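Local coordinates for protein glycoside hydrolase family 81 (Clostridium thermocellum, PDB 6FOP) that probably hydrolyses beta-1,3-glucans such as laminarin as part of the cellulosome, at residues A[450-455]-A[461-466]; A[399-404]-A[414-419]; A[33-38]-A[43-48]; A[18-23]-A[390-395]. All coordinates share one frame; numbering follows the deposited sequence. Where two conformers were deposited one is given.

Interaction 1: A[450-455]-A[461-466]; sequences LIKDIA and DTRFPF
Charge comes first in this contact: K452, near the end of helix 440-455, meets D461 in the loop that follows. K452 NZ donates to D461 OD2 over 2.8 Å, taking the anti lone pair, and it is a bend at the last torsion of an otherwise extended chain (chi4 -78°) that turns the ammonium onto the acid. R463 grips the same carboxylate side-on from its syn side, NE to D461 OD1 at 2.9 Å and NH2 to D461 OD2 at 2.8 Å. A carboxylate gripped by two cations would be expected to stay ionised. D461 OD1 also accepts from R463 N at 3.1 Å, an Asx turn at the start of the type I turn 461-464.

The apolar part belongs to F464, which lays one ring face against the helix backbone, with D453 N 3.9 Å above the plane of the F464 ring toward its rim. K452 CB touches F464 CD2 at 3.7 Å, while the D453 carboxylate stands nearly perpendicular to the ring.

A water lies within hydrogen-bonding distance of K452 O (2.9 Å) and P465 O (2.7 Å) and can bridge them, although it may be shared with other acceptors.

Turned away from the loop, I451 and I454 of the helix pack on helices 416-433 and 494-511, and D453 reaches H416 and strand 399-403.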
# COMPACT_ATOMS: atom_id res chain seq x y z
N LEU A 450 6.86 -9.72 -13.16
CA LEU A 450 6.08 -9.81 -11.90
C LEU A 450 6.21 -8.51 -11.13
O LEU A 450 5.21 -8.02 -10.57
CB LEU A 450 6.51 -10.99 -11.00
CG LEU A 450 5.83 -12.31 -11.29
CD1 LEU A 450 6.12 -12.87 -12.65
CD2 LEU A 450 6.20 -13.33 -10.20
N ILE A 451 7.42 -7.94 -11.08
CA ILE A 451 7.60 -6.64 -10.42
C ILE A 451 6.71 -5.58 -11.10
O ILE A 451 6.02 -4.82 -10.41
CB ILE A 451 9.07 -6.18 -10.41
CG1 ILE A 451 9.94 -7.21 -9.67
CG2 ILE A 451 9.19 -4.78 -9.76
CD1 ILE A 451 11.42 -6.88 -9.67
N LYS A 452 6.72 -5.55 -12.43
CA LYS A 452 5.92 -4.58 -13.16
C LYS A 452 4.44 -4.80 -12.98
O LYS A 452 3.68 -3.82 -12.95
CB LYS A 452 6.29 -4.51 -14.66
CG LYS A 452 7.62 -3.88 -14.91
CD LYS A 452 8.00 -3.95 -16.39
CE LYS A 452 9.13 -3.00 -16.72
NZ LYS A 452 8.65 -1.61 -16.83
N ASP A 453 3.97 -6.04 -12.87
CA ASP A 453 2.56 -6.21 -12.64
C ASP A 453 2.11 -5.54 -11.33
O ASP A 453 1.06 -4.91 -11.30
CB ASP A 453 2.15 -7.69 -12.62
CG ASP A 453 0.65 -7.86 -12.42
OD1 ASP A 453 -0.12 -7.56 -13.37
OD2 ASP A 453 0.26 -8.26 -11.30
N ILE A 454 2.91 -5.66 -10.25
CA ILE A 454 2.47 -5.15 -8.95
C ILE A 454 2.96 -3.75 -8.62
O ILE A 454 2.34 -3.07 -7.81
CB ILE A 454 2.86 -6.10 -7.81
CG1 ILE A 454 4.39 -6.21 -7.59
CG2 ILE A 454 2.21 -7.47 -8.07
CD1 ILE A 454 4.77 -7.07 -6.39
N ALA A 455 4.01 -3.30 -9.30
CA ALA A 455 4.78 -2.11 -8.91
C ALA A 455 5.56 -1.53 -10.10
O ALA A 455 6.71 -1.15 -9.96
CB ALA A 455 5.68 -2.41 -7.74
N ASP A 461 5.88 2.53 -19.95
CA ASP A 461 5.65 1.12 -20.25
C ASP A 461 4.16 0.87 -20.04
O ASP A 461 3.71 0.71 -18.89
CB ASP A 461 6.48 0.22 -19.34
CG ASP A 461 6.22 -1.26 -19.59
OD1 ASP A 461 5.37 -1.66 -20.41
OD2 ASP A 461 6.90 -2.04 -18.93
N THR A 462 3.43 0.83 -21.15
CA THR A 462 1.97 0.78 -21.14
C THR A 462 1.39 -0.60 -20.90
O THR A 462 0.16 -0.76 -20.85
CB THR A 462 1.40 1.31 -22.48
OG1 THR A 462 1.86 0.49 -23.56
CG2 THR A 462 1.83 2.73 -22.72
N ARG A 463 2.24 -1.62 -20.72
CA ARG A 463 1.74 -2.98 -20.53
C ARG A 463 1.14 -3.19 -19.14
O ARG A 463 0.33 -4.09 -18.95
CB ARG A 463 2.87 -3.99 -20.72
CG ARG A 463 3.46 -4.00 -22.12
CD ARG A 463 4.70 -4.90 -22.21
NE ARG A 463 5.74 -4.41 -21.30
CZ ARG A 463 6.87 -5.04 -21.00
NH1 ARG A 463 7.15 -6.22 -21.54
NH2 ARG A 463 7.70 -4.48 -20.14
N PHE A 464 1.56 -2.37 -18.18
CA PHE A 464 1.12 -2.46 -16.79
C PHE A 464 0.89 -1.05 -16.28
O PHE A 464 1.62 -0.15 -16.66
CB PHE A 464 2.19 -3.15 -15.92
CG PHE A 464 2.57 -4.53 -16.40
CD1 PHE A 464 1.77 -5.62 -16.13
CD2 PHE A 464 3.68 -4.70 -17.21
CE1 PHE A 464 2.09 -6.87 -16.61
CE2 PHE A 464 4.01 -5.95 -17.70
CZ PHE A 464 3.22 -7.04 -17.39
N PRO A 465 -0.10 -0.87 -15.39
CA PRO A 465 -0.34 0.47 -14.88
C PRO A 465 0.75 0.87 -13.88
O PRO A 465 1.49 0.01 -13.37
CB PRO A 465 -1.71 0.34 -14.23
CG PRO A 465 -1.73 -1.07 -13.71
CD PRO A 465 -0.94 -1.87 -14.72
N PHE A 466 0.85 2.15 -13.58
CA PHE A 466 1.85 2.67 -12.65
C PHE A 466 1.51 2.25 -11.23
O PHE A 466 0.41 2.52 -10.75
CB PHE A 466 1.91 4.19 -12.76
CG PHE A 466 2.99 4.83 -11.93
CD1 PHE A 466 4.32 4.72 -12.30
CD2 PHE A 466 2.66 5.60 -10.84
CE1 PHE A 466 5.28 5.34 -11.54
CE2 PHE A 466 3.64 6.23 -10.09
CZ PHE A 466 4.94 6.10 -10.45
O HOH W 1 1.98 -1.93 -11.51

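Interaction 2: A[399-404]-A[414-419]; sequences TLIGYP and NDHHFH
The imidazole of H416 presents its edge to strand 399-403. T399 OG1 and I401 CG1 lie near the ring plane, whereas L400 O approaches obliquely, and all three converge on one carbon: H416 CE1 is 3.3 Å from T399 OG1, 3.3 Å from L400 O and 4.2 Å from I401 CG1. The ring of Y420, one turn further along the helix, meets H416 with the planes at about 40°.

No hydrogen bond crosses between the two segments. CE1, flanked by two nitrogens, is a polarised carbon, so its approach to the two oxygens is probably mildly attractive. The ring's rotation is fixed from elsewhere, by H416 ND1 bonding to D453 OD2 and H416 NE2 to S409 O. T399 is positioned by the same acid: OG1 stands anti to the backbone N (chi1 -178°) and bonds to D453 OD1, which also accepts from L400 N. D453, on helix 440-455, thus ties both sides of the contact together, while L400 O has a partner of its own in Y420 OH.

In the fold, strands 390-394 and 399-403 form a two-stranded antiparallel hairpin inserted between helices 362-379 and 416-433. The contact lays its second arm against the first turn of helix 416-433, a helix of what is probably the (alpha/alpha)6 barrel of the family 81 C-terminal domain.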
# COMPACT_ATOMS: atom_id res chain seq x y z
N THR A 399 -2.52 -6.98 -17.25
CA THR A 399 -2.11 -7.61 -16.00
C THR A 399 -1.61 -9.01 -16.28
O THR A 399 -2.11 -9.67 -17.20
CB THR A 399 -3.27 -7.62 -14.95
OG1 THR A 399 -2.83 -8.22 -13.72
CG2 THR A 399 -4.48 -8.37 -15.43
N LEU A 400 -0.65 -9.45 -15.47
CA LEU A 400 -0.16 -10.83 -15.49
C LEU A 400 -0.83 -11.62 -14.37
O LEU A 400 -0.74 -11.23 -13.21
CB LEU A 400 1.35 -10.81 -15.28
CG LEU A 400 2.14 -11.97 -15.82
CD1 LEU A 400 2.15 -11.96 -17.37
CD2 LEU A 400 3.55 -11.96 -15.23
N ILE A 401 -1.47 -12.73 -14.75
CA ILE A 401 -2.23 -13.58 -13.83
C ILE A 401 -1.58 -14.95 -13.85
O ILE A 401 -1.43 -15.55 -14.91
CB ILE A 401 -3.72 -13.70 -14.25
CG1 ILE A 401 -4.38 -12.30 -14.33
CG2 ILE A 401 -4.48 -14.65 -13.32
CD1 ILE A 401 -5.70 -12.31 -15.06
N GLY A 402 -1.24 -15.46 -12.68
CA GLY A 402 -0.73 -16.82 -12.59
C GLY A 402 -1.85 -17.83 -12.43
O GLY A 402 -2.83 -17.57 -11.70
N TYR A 403 -1.70 -18.99 -13.06
CA TYR A 403 -2.68 -20.10 -12.94
C TYR A 403 -1.97 -21.34 -12.42
O TYR A 403 -0.90 -21.66 -12.93
CB TYR A 403 -3.39 -20.40 -14.25
CG TYR A 403 -4.30 -19.25 -14.69
CD1 TYR A 403 -5.44 -18.91 -13.95
CD2 TYR A 403 -3.99 -18.49 -15.79
CE1 TYR A 403 -6.23 -17.83 -14.33
CE2 TYR A 403 -4.78 -17.43 -16.18
CZ TYR A 403 -5.91 -17.11 -15.45
OH TYR A 403 -6.66 -16.04 -15.89
N PRO A 404 -2.54 -22.05 -11.43
CA PRO A 404 -3.86 -21.77 -10.84
C PRO A 404 -3.90 -20.54 -9.93
O PRO A 404 -2.91 -20.19 -9.27
CB PRO A 404 -4.18 -23.03 -10.01
CG PRO A 404 -3.04 -23.96 -10.21
CD PRO A 404 -1.93 -23.30 -10.92
N ASN A 414 -7.46 -9.41 -7.29
CA ASN A 414 -7.06 -9.25 -5.89
C ASN A 414 -5.60 -9.67 -5.64
O ASN A 414 -5.12 -10.63 -6.23
CB ASN A 414 -7.91 -10.11 -4.96
CG ASN A 414 -9.36 -9.70 -4.90
OD1 ASN A 414 -9.73 -8.55 -5.15
ND2 ASN A 414 -10.21 -10.68 -4.58
N ASP A 415 -4.92 -8.94 -4.76
CA ASP A 415 -3.82 -9.54 -4.01
C ASP A 415 -2.56 -9.87 -4.80
O ASP A 415 -1.75 -10.69 -4.34
CB ASP A 415 -4.26 -10.83 -3.28
CG ASP A 415 -5.40 -10.63 -2.29
OD1 ASP A 415 -5.83 -9.50 -2.08
OD2 ASP A 415 -5.89 -11.65 -1.74
N HIS A 416 -2.32 -9.27 -5.97
CA HIS A 416 -1.15 -9.72 -6.71
C HIS A 416 0.15 -9.47 -5.95
O HIS A 416 1.12 -10.23 -6.09
CB HIS A 416 -1.06 -9.10 -8.10
CG HIS A 416 -2.06 -9.66 -9.07
ND1 HIS A 416 -1.96 -9.47 -10.43
CD2 HIS A 416 -3.19 -10.38 -8.87
CE1 HIS A 416 -2.96 -10.08 -11.04
NE2 HIS A 416 -3.73 -10.63 -10.11
N HIS A 417 0.21 -8.37 -5.21
CA HIS A 417 1.40 -8.08 -4.40
C HIS A 417 1.64 -9.17 -3.35
O HIS A 417 2.80 -9.60 -3.16
CB HIS A 417 1.37 -6.65 -3.82
CG HIS A 417 0.23 -6.36 -2.88
ND1 HIS A 417 -0.99 -6.97 -2.95
CD2 HIS A 417 0.16 -5.49 -1.85
CE1 HIS A 417 -1.78 -6.49 -2.00
NE2 HIS A 417 -1.10 -5.59 -1.32
N PHE A 418 0.57 -9.64 -2.69
CA PHE A 418 0.72 -10.70 -1.69
C PHE A 418 1.26 -11.97 -2.36
O PHE A 418 2.17 -12.63 -1.82
CB PHE A 418 -0.62 -11.05 -1.05
CG PHE A 418 -1.31 -9.92 -0.32
CD1 PHE A 418 -0.63 -8.84 0.21
CD2 PHE A 418 -2.68 -10.02 -0.09
CE1 PHE A 418 -1.30 -7.89 0.96
CE2 PHE A 418 -3.35 -9.05 0.62
CZ PHE A 418 -2.65 -7.99 1.15
N HIS A 419 0.66 -12.37 -3.47
CA HIS A 419 1.06 -13.62 -4.10
C HIS A 419 2.48 -13.50 -4.64
O HIS A 419 3.34 -14.36 -4.40
CB HIS A 419 0.17 -13.98 -5.28
CG HIS A 419 -1.23 -14.39 -4.98
ND1 HIS A 419 -2.07 -13.78 -4.07
CD2 HIS A 419 -1.97 -15.33 -5.59
CE1 HIS A 419 -3.26 -14.35 -4.14
NE2 HIS A 419 -3.23 -15.29 -5.06

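Interaction 3: A[33-38]-A[43-48]; sequences GAVPTN and SILWNQ. With MG (magnesium ion), chain Y.
V35 places CG1 anti to its own amide nitrogen (chi1 178°), and L45 sets CG opposite its carbonyl carbon (chi1 -68°); these two choices send the branches past each other in opposite directions, so that they touch alongside. V35 CG1 sits 3.5 Å from L45 CD1, tighter than usual for two methyl groups, and 3.8 Å from L45 CD2, so the valine methyl bears on both ends of the leucine fork. L45 CD1 is pressed from a second quarter by P36 O at 3.1 Å, a close approach of a methyl to a carbonyl oxygen.

The leucine rides on a short, weakly bonded helical turn, 43-46, leading out of the long N-terminal loop. L45 lies on A104 and I107 of strand 103-107, where P36 also rests on I107; that strand belongs to an antiparallel sheet, consistent with the N-terminal beta-sandwich domain of family 81. The turn doubles as a metal-binding element. Magnesium is held by I44 O at 2.3 Å and by N47 O at 2.3 Å. Y49 O and A102 O also bind it, and Q48 belongs to the site as well; the four firm ligands are backbone carbonyls, and the ion ties the end of the turn to A102, just before strand 103-107. N47 N closes the turn on S43 O at 3.0 Å.

At the other end of 33-38, T37 OG1 donates to N38 OD1 over 2.7 Å, tilted 23° from the carbonyl plane, and T37 OG1 is also bonded by R468 NH1; nearby, the W46 ring stacks on W397.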
# COMPACT_ATOMS: atom_id res chain seq x y z
N GLY A 33 -3.63 2.51 -22.61
CA GLY A 33 -2.71 1.59 -21.97
C GLY A 33 -3.35 0.81 -20.85
O GLY A 33 -4.56 0.82 -20.64
N ALA A 34 -2.52 0.12 -20.09
CA ALA A 34 -3.03 -0.71 -19.01
C ALA A 34 -3.84 0.12 -18.00
O ALA A 34 -3.47 1.25 -17.67
CB ALA A 34 -1.90 -1.44 -18.34
N VAL A 35 -4.91 -0.48 -17.51
CA VAL A 35 -5.89 0.20 -16.67
C VAL A 35 -5.51 0.09 -15.20
O VAL A 35 -5.35 -1.01 -14.69
CB VAL A 35 -7.28 -0.43 -16.91
CG1 VAL A 35 -8.32 0.22 -16.03
CG2 VAL A 35 -7.65 -0.34 -18.39
N PRO A 36 -5.36 1.22 -14.49
CA PRO A 36 -5.10 1.13 -13.05
C PRO A 36 -6.18 0.35 -12.31
O PRO A 36 -7.37 0.48 -12.61
CB PRO A 36 -5.07 2.59 -12.59
CG PRO A 36 -4.66 3.32 -13.84
CD PRO A 36 -5.36 2.62 -14.94
N THR A 37 -5.75 -0.47 -11.34
CA THR A 37 -6.64 -1.23 -10.46
C THR A 37 -6.13 -1.14 -9.02
O THR A 37 -5.11 -0.49 -8.75
CB THR A 37 -6.68 -2.72 -10.88
OG1 THR A 37 -5.40 -3.33 -10.66
CG2 THR A 37 -7.04 -2.86 -12.35
N ASN A 38 -6.83 -1.78 -8.10
CA ASN A 38 -6.34 -1.91 -6.74
C ASN A 38 -6.13 -0.57 -6.07
O ASN A 38 -5.13 -0.33 -5.41
CB ASN A 38 -5.05 -2.76 -6.63
CG ASN A 38 -5.27 -4.17 -7.11
OD1 ASN A 38 -5.09 -4.48 -8.29
ND2 ASN A 38 -5.61 -5.07 -6.18
N SER A 43 -13.56 1.38 -8.33
CA SER A 43 -14.93 0.91 -8.60
C SER A 43 -15.62 1.64 -9.77
O SER A 43 -16.54 1.10 -10.38
CB SER A 43 -15.82 0.99 -7.37
OG SER A 43 -16.20 2.33 -7.06
N ILE A 44 -15.13 2.83 -10.10
CA ILE A 44 -15.58 3.53 -11.31
C ILE A 44 -15.42 2.68 -12.56
O ILE A 44 -16.31 2.68 -13.41
CB ILE A 44 -14.87 4.86 -11.49
CG1 ILE A 44 -15.10 5.80 -10.30
CG2 ILE A 44 -15.32 5.55 -12.77
CD1 ILE A 44 -14.14 6.97 -10.25
N LEU A 45 -14.31 1.94 -12.64
CA LEU A 45 -13.97 1.12 -13.80
C LEU A 45 -14.79 -0.15 -13.89
O LEU A 45 -15.09 -0.63 -15.00
CB LEU A 45 -12.48 0.76 -13.79
CG LEU A 45 -11.53 1.93 -14.01
CD1 LEU A 45 -10.16 1.62 -13.41
CD2 LEU A 45 -11.42 2.28 -15.49
N TRP A 46 -15.11 -0.75 -12.73
CA TRP A 46 -15.72 -2.08 -12.70
C TRP A 46 -17.25 -2.05 -12.68
O TRP A 46 -17.91 -2.99 -13.14
CB TRP A 46 -15.21 -2.84 -11.47
CG TRP A 46 -13.73 -3.21 -11.47
CD1 TRP A 46 -12.69 -2.39 -11.17
CD2 TRP A 46 -13.19 -4.51 -11.69
NE1 TRP A 46 -11.50 -3.10 -11.21
CE2 TRP A 46 -11.78 -4.40 -11.53
CE3 TRP A 46 -13.74 -5.74 -11.99
CZ2 TRP A 46 -10.94 -5.51 -11.64
CZ3 TRP A 46 -12.90 -6.83 -12.13
CH2 TRP A 46 -11.51 -6.70 -11.95
N ASN A 47 -17.81 -1.00 -12.08
CA ASN A 47 -19.24 -0.86 -11.89
C ASN A 47 -19.80 0.14 -12.92
O ASN A 47 -19.09 1.04 -13.35
CB ASN A 47 -19.45 -0.39 -10.44
CG ASN A 47 -20.88 -0.48 -9.97
OD1 ASN A 47 -21.38 -1.53 -9.52
ND2 ASN A 47 -21.52 0.65 -10.03
N GLN A 48 -21.06 -0.04 -13.31
CA GLN A 48 -21.71 0.91 -14.22
C GLN A 48 -21.48 2.35 -13.72
O GLN A 48 -21.08 3.23 -14.48
CB GLN A 48 -23.20 0.58 -14.28
CG GLN A 48 -24.04 1.50 -15.15
CD GLN A 48 -25.49 1.07 -15.22
OE1 GLN A 48 -25.91 0.13 -14.56
NE2 GLN A 48 -26.26 1.79 -16.00
MG MG Y . -18.53 3.21 -13.72

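Interaction 4: A[18-23]-A[390-395]; sequences AKVPQA and LFYYDS
V20 and P21, in the N-terminal loop, lie against one side of strand 390-394, the first arm of a two-stranded antiparallel hairpin whose second arm is 399-403. Alternate residues of a strand point the same way, and so Y392 and D394 both rise toward the loop while Y393 between them turns elsewhere, its hydroxyl bonding to R463 O.

The closer-knit, buried part gathers on D394. Its carboxylate is carried up by CG standing anti to the backbone N (chi1 178°), and D394 OD2 then lies 3.7 Å from P21 CD and equally 3.7 Å from V20 CB. These are carbon-to-oxygen contacts, and the stronger polar partner of the acid is W397 N, which bonds to OD1. P21 meets W397 as well, so the proline and the carboxylate share one indole-bearing loop.

Toward the more exposed margin the contact thins to a single apolar touch. V20 CG1 approaches Y392 CE2 at 3.7 Å; the two side chains cross at about a right angle, and the methyl comes to the ring obliquely. Y403, on the adjacent strand, touches both V20 and Y392.

At the hairpin turn Q22 O accepts from W397 NE1. Between 18-23 and 390-395 themselves no direct hydrogen bond forms; a water joins them, donating to P21 O at 2.8 Å and to D394 OD2 at 2.8 Å.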
# COMPACT_ATOMS: atom_id res chain seq x y z
N ALA A 18 -10.04 -21.45 -16.84
CA ALA A 18 -9.42 -20.30 -16.17
C ALA A 18 -10.28 -19.09 -16.42
O ALA A 18 -10.92 -18.97 -17.48
CB ALA A 18 -7.99 -20.07 -16.68
N LYS A 19 -10.33 -18.21 -15.42
CA LYS A 19 -11.18 -17.05 -15.46
C LYS A 19 -10.33 -15.79 -15.46
O LYS A 19 -9.18 -15.78 -14.99
CB LYS A 19 -12.16 -17.07 -14.29
CG LYS A 19 -13.19 -18.22 -14.36
CD LYS A 19 -14.18 -18.00 -15.51
CE LYS A 19 -15.00 -19.23 -15.87
NZ LYS A 19 -15.74 -19.05 -17.16
N VAL A 20 -10.91 -14.73 -16.01
CA VAL A 20 -10.23 -13.45 -16.16
C VAL A 20 -11.16 -12.37 -15.66
O VAL A 20 -12.36 -12.61 -15.48
CB VAL A 20 -9.82 -13.15 -17.63
CG1 VAL A 20 -8.74 -14.12 -18.06
CG2 VAL A 20 -11.01 -13.18 -18.60
N PRO A 21 -10.62 -11.17 -15.44
CA PRO A 21 -11.55 -10.09 -15.07
C PRO A 21 -12.56 -9.79 -16.17
O PRO A 21 -12.31 -10.06 -17.34
CB PRO A 21 -10.65 -8.88 -14.88
CG PRO A 21 -9.28 -9.39 -14.81
CD PRO A 21 -9.22 -10.72 -15.48
N GLN A 22 -13.68 -9.20 -15.76
CA GLN A 22 -14.77 -8.87 -16.67
C GLN A 22 -14.29 -8.14 -17.93
O GLN A 22 -13.35 -7.33 -17.91
CB GLN A 22 -15.84 -8.05 -15.96
CG GLN A 22 -15.35 -6.71 -15.46
CD GLN A 22 -16.36 -5.96 -14.65
OE1 GLN A 22 -16.91 -6.46 -13.67
NE2 GLN A 22 -16.59 -4.72 -15.04
N ALA A 23 -14.99 -8.42 -19.02
CA ALA A 23 -14.71 -7.78 -20.31
C ALA A 23 -14.99 -6.28 -20.29
O ALA A 23 -14.24 -5.51 -20.88
CB ALA A 23 -15.54 -8.44 -21.39
N LEU A 390 1.99 -21.34 -14.80
CA LEU A 390 2.23 -20.45 -15.94
C LEU A 390 1.62 -19.10 -15.63
O LEU A 390 0.74 -18.98 -14.75
CB LEU A 390 1.63 -21.01 -17.25
CG LEU A 390 0.10 -21.18 -17.18
CD1 LEU A 390 -0.65 -20.03 -17.85
CD2 LEU A 390 -0.40 -22.51 -17.63
N PHE A 391 2.11 -18.10 -16.35
CA PHE A 391 1.56 -16.74 -16.32
C PHE A 391 0.89 -16.39 -17.63
O PHE A 391 1.45 -16.62 -18.70
CB PHE A 391 2.63 -15.69 -15.94
CG PHE A 391 3.02 -15.74 -14.47
CD1 PHE A 391 2.22 -15.14 -13.51
CD2 PHE A 391 4.12 -16.47 -14.05
CE1 PHE A 391 2.53 -15.22 -12.17
CE2 PHE A 391 4.43 -16.55 -12.70
CZ PHE A 391 3.63 -15.96 -11.76
N TYR A 392 -0.30 -15.79 -17.52
CA TYR A 392 -1.13 -15.34 -18.63
C TYR A 392 -1.21 -13.82 -18.59
O TYR A 392 -1.40 -13.25 -17.52
CB TYR A 392 -2.54 -15.94 -18.43
CG TYR A 392 -3.61 -15.38 -19.31
CD1 TYR A 392 -3.82 -15.89 -20.58
CD2 TYR A 392 -4.45 -14.36 -18.87
CE1 TYR A 392 -4.81 -15.38 -21.39
CE2 TYR A 392 -5.45 -13.85 -19.67
CZ TYR A 392 -5.64 -14.37 -20.94
OH TYR A 392 -6.63 -13.88 -21.76
N TYR A 393 -1.12 -13.18 -19.75
CA TYR A 393 -1.27 -11.72 -19.82
C TYR A 393 -2.66 -11.38 -20.35
O TYR A 393 -3.03 -11.80 -21.47
CB TYR A 393 -0.22 -11.11 -20.73
CG TYR A 393 -0.30 -9.61 -20.79
CD1 TYR A 393 0.17 -8.81 -19.75
CD2 TYR A 393 -0.82 -8.96 -21.88
CE1 TYR A 393 0.08 -7.44 -19.80
CE2 TYR A 393 -0.91 -7.59 -21.92
CZ TYR A 393 -0.45 -6.83 -20.89
OH TYR A 393 -0.55 -5.45 -21.00
N ASP A 394 -3.43 -10.69 -19.52
CA ASP A 394 -4.72 -10.14 -19.92
C ASP A 394 -4.47 -8.77 -20.54
O ASP A 394 -3.95 -7.89 -19.88
CB ASP A 394 -5.63 -10.05 -18.70
CG ASP A 394 -7.00 -9.44 -19.02
OD1 ASP A 394 -7.07 -8.25 -19.38
OD2 ASP A 394 -7.99 -10.17 -18.92
N SER A 395 -4.79 -8.63 -21.83
CA SER A 395 -4.53 -7.38 -22.56
C SER A 395 -5.73 -6.44 -22.60
O SER A 395 -5.69 -5.41 -23.25
CB SER A 395 -4.07 -7.67 -23.97
OG SER A 395 -5.09 -8.37 -24.66
O HOH W 2 -10.54 -9.13 -19.23

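In the fold
The four contacts adjoin one another, joined by hydrogen bonds and packing. Interactions 1 and 2, with centres 12 Å apart, share D453: its OD2 lies 2.7 Å from H416 ND1 and its OD1 2.8 Å from T399 OG1. Interactions 2 and 4 use the two arms of one hairpin, and Y403 OH adds a link to K19 O at 2.7 Å. The loop 461-466 reaches outward twice, R463 O to Y393 OH of interaction 4 at 2.6 Å and T462 O to A34 N of interaction 3 at 2.9 Å. W46 O and Q22 NE2, 2.9 Å apart, close the circuit between interactions 3 and 4. Magnesium is bound within interaction 3, whereas a calcium ion is held by L467, R468 and F470, just after interaction 1.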